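Local structure of twin-arginine translocation pathway signal protein (Burkholderia phytofirmans, 2RJO) at residues A[127-132]-A[137-142]; A[160-163]-A[167-170]. The protein probably binds sugars in the periplasm after export, holding beta-d-galactopyranose in the cleft between its two lobes. All coordinates share one frame; numbering follows the deposited sequence.

Contact 1: A[127-132]-A[137-142]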
ATOM      1  N   THR A 127      15.776   2.925   9.656  1.00 26.06           N
ATOM      2  CA  THR A 127      16.492   3.358  10.848  1.00 26.15           C
ATOM      3  C   THR A 127      16.473   2.258  11.900  1.00 26.38           C
ATOM      4  O   THR A 127      17.475   2.007  12.562  1.00 26.48           O
ATOM      5  CB  THR A 127      15.872   4.637  11.435  1.00 26.07           C
ATOM      6  OG1 THR A 127      16.151   5.733  10.556  1.00 27.43           O
ATOM      7  CG2 THR A 127      16.448   4.943  12.810  1.00 23.30           C
ATOM      8  N   GLN A 128      15.328   1.601  12.048  1.00 26.84           N
ATOM      9  CA  GLN A 128      15.197   0.520  13.016  1.00 26.81           C
ATOM     10  C   GLN A 128      16.104  -0.635  12.621  1.00 26.52           C
ATOM     11  O   GLN A 128      16.720  -1.265  13.479  1.00 26.50           O
ATOM     12  CB  GLN A 128      13.753   0.028  13.081  1.00 28.05           C
ATOM     13  CG  GLN A 128      13.565  -1.187  13.977  1.00 31.50           C
ATOM     14  CD  GLN A 128      13.874  -0.891  15.439  1.00 34.31           C
ATOM     15  OE1 GLN A 128      13.107  -0.206  16.126  1.00 34.43           O
ATOM     16  NE2 GLN A 128      15.007  -1.402  15.918  1.00 33.54           N
ATOM     17  N   LEU A 129      16.163  -0.915  11.319  1.00 24.51           N
ATOM     18  CA  LEU A 129      16.994  -1.988  10.800  1.00 25.31           C
ATOM     19  C   LEU A 129      18.475  -1.724  11.081  1.00 25.71           C
ATOM     20  O   LEU A 129      19.204  -2.609  11.531  1.00 25.34           O
ATOM     21  CB  LEU A 129      16.770  -2.137   9.294  1.00 23.37           C
ATOM     22  CG  LEU A 129      17.676  -3.132   8.572  1.00 21.23           C
ATOM     23  CD1 LEU A 129      17.332  -4.550   9.012  1.00 20.60           C
ATOM     24  CD2 LEU A 129      17.519  -2.991   7.066  1.00 21.46           C
ATOM     25  N   PHE A 130      18.920  -0.496  10.831  1.00 26.86           N
ATOM     26  CA  PHE A 130      20.316  -0.163  11.060  1.00 27.16           C
ATOM     27  C   PHE A 130      20.666  -0.185  12.538  1.00 28.64           C
ATOM     28  O   PHE A 130      21.803  -0.475  12.902  1.00 28.80           O
ATOM     29  CB  PHE A 130      20.647   1.206  10.465  1.00 28.54           C
ATOM     30  CG  PHE A 130      20.373   1.309   8.988  1.00 26.57           C
ATOM     31  CD1 PHE A 130      20.408   0.173   8.166  1.00 25.63           C
ATOM     32  CD2 PHE A 130      20.097   2.546   8.408  1.00 25.71           C
ATOM     33  CE1 PHE A 130      20.170   0.277   6.790  1.00 24.53           C
ATOM     34  CE2 PHE A 130      19.858   2.657   7.030  1.00 25.50           C
ATOM     35  CZ  PHE A 130      19.895   1.518   6.222  1.00 24.60           C
ATOM     36  N   LYS A 131      19.704   0.131  13.399  1.00 30.00           N
ATOM     37  CA  LYS A 131      19.982   0.101  14.827  1.00 31.86           C
ATOM     38  C   LYS A 131      20.266  -1.355  15.175  1.00 32.12           C
ATOM     39  O   LYS A 131      21.249  -1.667  15.853  1.00 33.75           O
ATOM     40  CB  LYS A 131      18.783   0.586  15.646  1.00 32.57           C
ATOM     41  CG  LYS A 131      18.327   2.010  15.367  1.00 35.00           C
ATOM     42  CD  LYS A 131      19.464   3.007  15.518  1.00 37.34           C
ATOM     43  CE  LYS A 131      18.947   4.442  15.615  1.00 37.14           C
ATOM     44  NZ  LYS A 131      18.283   4.690  16.927  1.00 38.73           N
ATOM     45  N   SER A 132      19.406  -2.244  14.694  1.00 31.43           N
ATOM     46  CA  SER A 132      19.559  -3.666  14.961  1.00 31.90           C
ATOM     47  C   SER A 132      20.918  -4.184  14.538  1.00 32.18           C
ATOM     48  O   SER A 132      21.439  -5.125  15.136  1.00 34.35           O
ATOM     49  CB  SER A 132      18.477  -4.467  14.236  1.00 31.83           C
ATOM     50  OG  SER A 132      17.201  -4.205  14.781  1.00 33.02           O
ATOM     51  N   GLY A 137      27.514  -2.361   8.900  1.00 30.17           N
ATOM     52  CA  GLY A 137      27.268  -3.619   8.225  1.00 30.99           C
ATOM     53  C   GLY A 137      26.718  -3.475   6.826  1.00 29.17           C
ATOM     54  O   GLY A 137      26.285  -2.393   6.418  1.00 30.36           O
ATOM     55  N   GLY A 138      26.720  -4.584   6.092  1.00 29.61           N
ATOM     56  CA  GLY A 138      26.235  -4.572   4.726  1.00 28.05           C
ATOM     57  C   GLY A 138      24.747  -4.810   4.643  1.00 27.18           C
ATOM     58  O   GLY A 138      24.205  -5.680   5.324  1.00 26.58           O
ATOM     59  N   VAL A 139      24.087  -4.044   3.784  1.00 26.52           N
ATOM     60  CA  VAL A 139      22.644  -4.161   3.621  1.00 25.39           C
ATOM     61  C   VAL A 139      22.194  -4.284   2.179  1.00 24.38           C
ATOM     62  O   VAL A 139      22.692  -3.582   1.308  1.00 25.61           O
ATOM     63  CB  VAL A 139      21.939  -2.941   4.227  1.00 25.59           C
ATOM     64  CG1 VAL A 139      20.444  -3.122   4.158  1.00 24.82           C
ATOM     65  CG2 VAL A 139      22.402  -2.743   5.661  1.00 28.14           C
ATOM     66  N   VAL A 140      21.259  -5.195   1.926  1.00 22.74           N
ATOM     67  CA  VAL A 140      20.700  -5.358   0.591  1.00 21.36           C
ATOM     68  C   VAL A 140      19.261  -4.845   0.694  1.00 21.24           C
ATOM     69  O   VAL A 140      18.641  -4.973   1.752  1.00 21.50           O
ATOM     70  CB  VAL A 140      20.705  -6.835   0.119  1.00 21.77           C
ATOM     71  CG1 VAL A 140      22.120  -7.280  -0.172  1.00 19.95           C
ATOM     72  CG2 VAL A 140      20.072  -7.737   1.170  1.00 20.29           C
ATOM     73  N   ALA A 141      18.730  -4.265  -0.381  1.00 19.79           N
ATOM     74  CA  ALA A 141      17.370  -3.733  -0.352  1.00 18.86           C
ATOM     75  C   ALA A 141      16.522  -4.123  -1.564  1.00 18.59           C
ATOM     76  O   ALA A 141      16.991  -4.099  -2.706  1.00 21.10           O
ATOM     77  CB  ALA A 141      17.410  -2.220  -0.213  1.00 16.21           C
ATOM     78  N   LEU A 142      15.267  -4.474  -1.295  1.00 16.94           N
ATOM     79  CA  LEU A 142      14.315  -4.890  -2.314  1.00 17.31           C
ATOM     80  C   LEU A 142      13.254  -3.817  -2.512  1.00 16.94           C
ATOM     81  O   LEU A 142      12.590  -3.418  -1.563  1.00 19.48           O
ATOM     82  CB  LEU A 142      13.653  -6.201  -1.893  1.00 16.44           C
ATOM     83  CG  LEU A 142      14.573  -7.425  -1.824  1.00 18.67           C
ATOM     84  CD1 LEU A 142      14.007  -8.436  -0.836  1.00 18.52           C
ATOM     85  CD2 LEU A 142      14.733  -8.026  -3.220  1.00 17.75           C
TER
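Val-139 meets the helix 118-132 with both of its methyl groups, one for each of two successive helix residues. CG1 lies 4.1 Å from CD2 of Leu-129, the leucine and the valine running alongside one another head to tail. CG2 stands 3.9 Å from CE1 of Phe-130, which it approaches obliquely, the isopropyl end roughly perpendicular to the run of the phenylalanine side chain. With CG1 anti to the backbone N (chi1 -175°), the fork of the valine opens across the helix surface and gives each neighbour its own methyl.

Around this first shell, Phe-130 is held among Ile-168, Ala-161, Leu-162 and the ring of Phe-165, whose plane is turned about 55° from its own. Leu-129 also touches Pro-226, and Met-133 packs on Val-139. Within the parallel sheet, the backbone of Val-139 is hydrogen-bonded to Gln-169 and Leu-171, which fixes its strand.

All three touching residues are buried and no hydrogen bond crosses between the segments, which implies that the helix is held against the strand by shape and hydrophobic burial. The example illustrates how one beta-branched residue on a strand can serve two helix side chains at once.

Contact 2: A[160-163]-A[167-170]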
ATOM      1  N   ALA A 160      17.743   7.963   2.756  1.00 29.95           N
ATOM      2  CA  ALA A 160      17.931   9.008   3.759  1.00 29.45           C
ATOM      3  C   ALA A 160      18.450   8.425   5.074  1.00 30.65           C
ATOM      4  O   ALA A 160      19.234   9.060   5.791  1.00 30.91           O
ATOM      5  CB  ALA A 160      16.617   9.742   4.001  1.00 30.47           C
ATOM      6  N   ALA A 161      18.004   7.216   5.395  1.00 30.20           N
ATOM      7  CA  ALA A 161      18.445   6.569   6.618  1.00 29.23           C
ATOM      8  C   ALA A 161      19.926   6.232   6.447  1.00 28.91           C
ATOM      9  O   ALA A 161      20.704   6.285   7.398  1.00 29.46           O
ATOM     10  CB  ALA A 161      17.626   5.314   6.860  1.00 28.95           C
ATOM     11  N   LEU A 162      20.305   5.892   5.221  1.00 27.68           N
ATOM     12  CA  LEU A 162      21.686   5.557   4.900  1.00 27.87           C
ATOM     13  C   LEU A 162      22.586   6.774   5.110  1.00 29.10           C
ATOM     14  O   LEU A 162      23.670   6.662   5.684  1.00 29.28           O
ATOM     15  CB  LEU A 162      21.790   5.082   3.448  1.00 25.64           C
ATOM     16  CG  LEU A 162      21.193   3.708   3.113  1.00 22.69           C
ATOM     17  CD1 LEU A 162      21.089   3.529   1.608  1.00 19.15           C
ATOM     18  CD2 LEU A 162      22.058   2.623   3.711  1.00 21.65           C
ATOM     19  N   LYS A 163      22.122   7.937   4.660  1.00 30.34           N
ATOM     20  CA  LYS A 163      22.892   9.164   4.798  1.00 32.22           C
ATOM     21  C   LYS A 163      23.143   9.479   6.265  1.00 33.51           C
ATOM     22  O   LYS A 163      24.134  10.127   6.615  1.00 34.63           O
ATOM     23  CB  LYS A 163      22.152  10.332   4.141  1.00 32.66           C
ATOM     24  CG  LYS A 163      22.951  11.626   4.088  1.00 34.85           C
ATOM     25  CD  LYS A 163      22.130  12.829   4.571  1.00 36.66           C
ATOM     26  CE  LYS A 163      21.871  12.751   6.073  1.00 38.07           C
ATOM     27  NZ  LYS A 163      21.135  13.951   6.626  1.00 36.81           N
ATOM     28  N   GLY A 167      27.943   4.256   8.599  1.00 34.28           N
ATOM     29  CA  GLY A 167      28.553   2.986   8.923  1.00 32.93           C
ATOM     30  C   GLY A 167      27.866   1.851   8.188  1.00 32.15           C
ATOM     31  O   GLY A 167      28.338   0.718   8.218  1.00 32.20           O
ATOM     32  N   ILE A 168      26.742   2.149   7.540  1.00 31.63           N
ATOM     33  CA  ILE A 168      25.986   1.145   6.787  1.00 28.79           C
ATOM     34  C   ILE A 168      26.405   1.183   5.323  1.00 28.82           C
ATOM     35  O   ILE A 168      26.467   2.252   4.722  1.00 28.77           O
ATOM     36  CB  ILE A 168      24.459   1.413   6.868  1.00 28.32           C
ATOM     37  CG1 ILE A 168      23.968   1.208   8.301  1.00 25.82           C
ATOM     38  CG2 ILE A 168      23.712   0.472   5.943  1.00 25.56           C
ATOM     39  CD1 ILE A 168      24.025  -0.222   8.756  1.00 25.66           C
ATOM     40  N   GLN A 169      26.693   0.021   4.751  1.00 29.78           N
ATOM     41  CA  GLN A 169      27.094  -0.047   3.352  1.00 31.09           C
ATOM     42  C   GLN A 169      25.978  -0.720   2.552  1.00 30.50           C
ATOM     43  O   GLN A 169      25.634  -1.874   2.799  1.00 30.61           O
ATOM     44  CB  GLN A 169      28.425  -0.818   3.221  1.00 32.41           C
ATOM     45  CG  GLN A 169      28.608  -1.680   1.957  1.00 36.72           C
ATOM     46  CD  GLN A 169      29.274  -0.959   0.778  1.00 40.31           C
ATOM     47  OE1 GLN A 169      28.698  -0.035   0.173  1.00 41.84           O
ATOM     48  NE2 GLN A 169      30.488  -1.391   0.434  1.00 39.08           N
ATOM     49  N   LEU A 170      25.399   0.021   1.611  1.00 29.40           N
ATOM     50  CA  LEU A 170      24.330  -0.504   0.769  1.00 27.73           C
ATOM     51  C   LEU A 170      24.945  -1.419  -0.277  1.00 27.45           C
ATOM     52  O   LEU A 170      25.511  -0.953  -1.273  1.00 27.19           O
ATOM     53  CB  LEU A 170      23.582   0.632   0.071  1.00 27.15           C
ATOM     54  CG  LEU A 170      22.362   0.219  -0.755  1.00 25.15           C
ATOM     55  CD1 LEU A 170      21.304  -0.399   0.147  1.00 22.48           C
ATOM     56  CD2 LEU A 170      21.806   1.433  -1.478  1.00 25.18           C
TER
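Leu-162 reaches from the last turn of helix 149-163 and spreads its two methyls over two strand residues, Ile-168 and Leu-170. The alternation of a strand puts these side chains on the same face, with Gln-169 between them turned to the other, and the forked leucine is suited to meeting both.

The tight part lies at Ile-168. CD2 of Leu-162 comes to 3.5 Å from CG2 of Ile-168, a close methyl-to-methyl approach, and CB of the isoleucine follows at 4.1 Å from the same CD2. The torsion of Ile-168 explains the division of labour: CG1 is anti to the carbonyl carbon (chi1 -67°), which carries the longer branch away from Leu-162 and leaves the short branch, CG2, to make the contact. Helix 118-132 covers this inner side.

Toward Leu-170 the approach is longer but broader. CD1 of Leu-162 stands 3.8 Å from CD2 of Leu-170, the one leucine lying nearly square to the other. Leu-170 extends its CG anti to the backbone N (chi1 -175°), presenting CB as well, at 4.1 Å from CD1 of Leu-162, with its other methyl, CD1, at 4.2 Å from that same atom. Leu-162 and Leu-170 are both partly exposed, so the hydrophobic patch reaches the border of the solvent here.

Beyond the helix, a short turn leads through Gly-167 into strand 168-175, which lies parallel to strand 137-143. Strand, helix and neighbouring parallel strand form a beta-alpha-beta crossover, the repeating unit of the Rossmann-like lobes of periplasmic binding proteins.

Overall arrangement
Both contacts set a helix against one parallel sheet: contact 1 lays helix 118-132 on strand 137-143, contact 2 lays helix 149-163 on the adjacent strand 168-175. Their centres are only 8 Å apart. Side chains bridge the two strands, with CG2 of Val-139 3.5 Å from CG2 of Ile-168, while CE2 of Phe-130 packs 3.5 Å from CB of Ala-161 between the helices. Each is purely apolar, yet contact 1 is wholly buried and small, whereas contact 2 buries more surface between its segments and runs out to partly exposed leucines, as suits a strand at the edge of its sheet. Together they build one continuous hydrophobic layer.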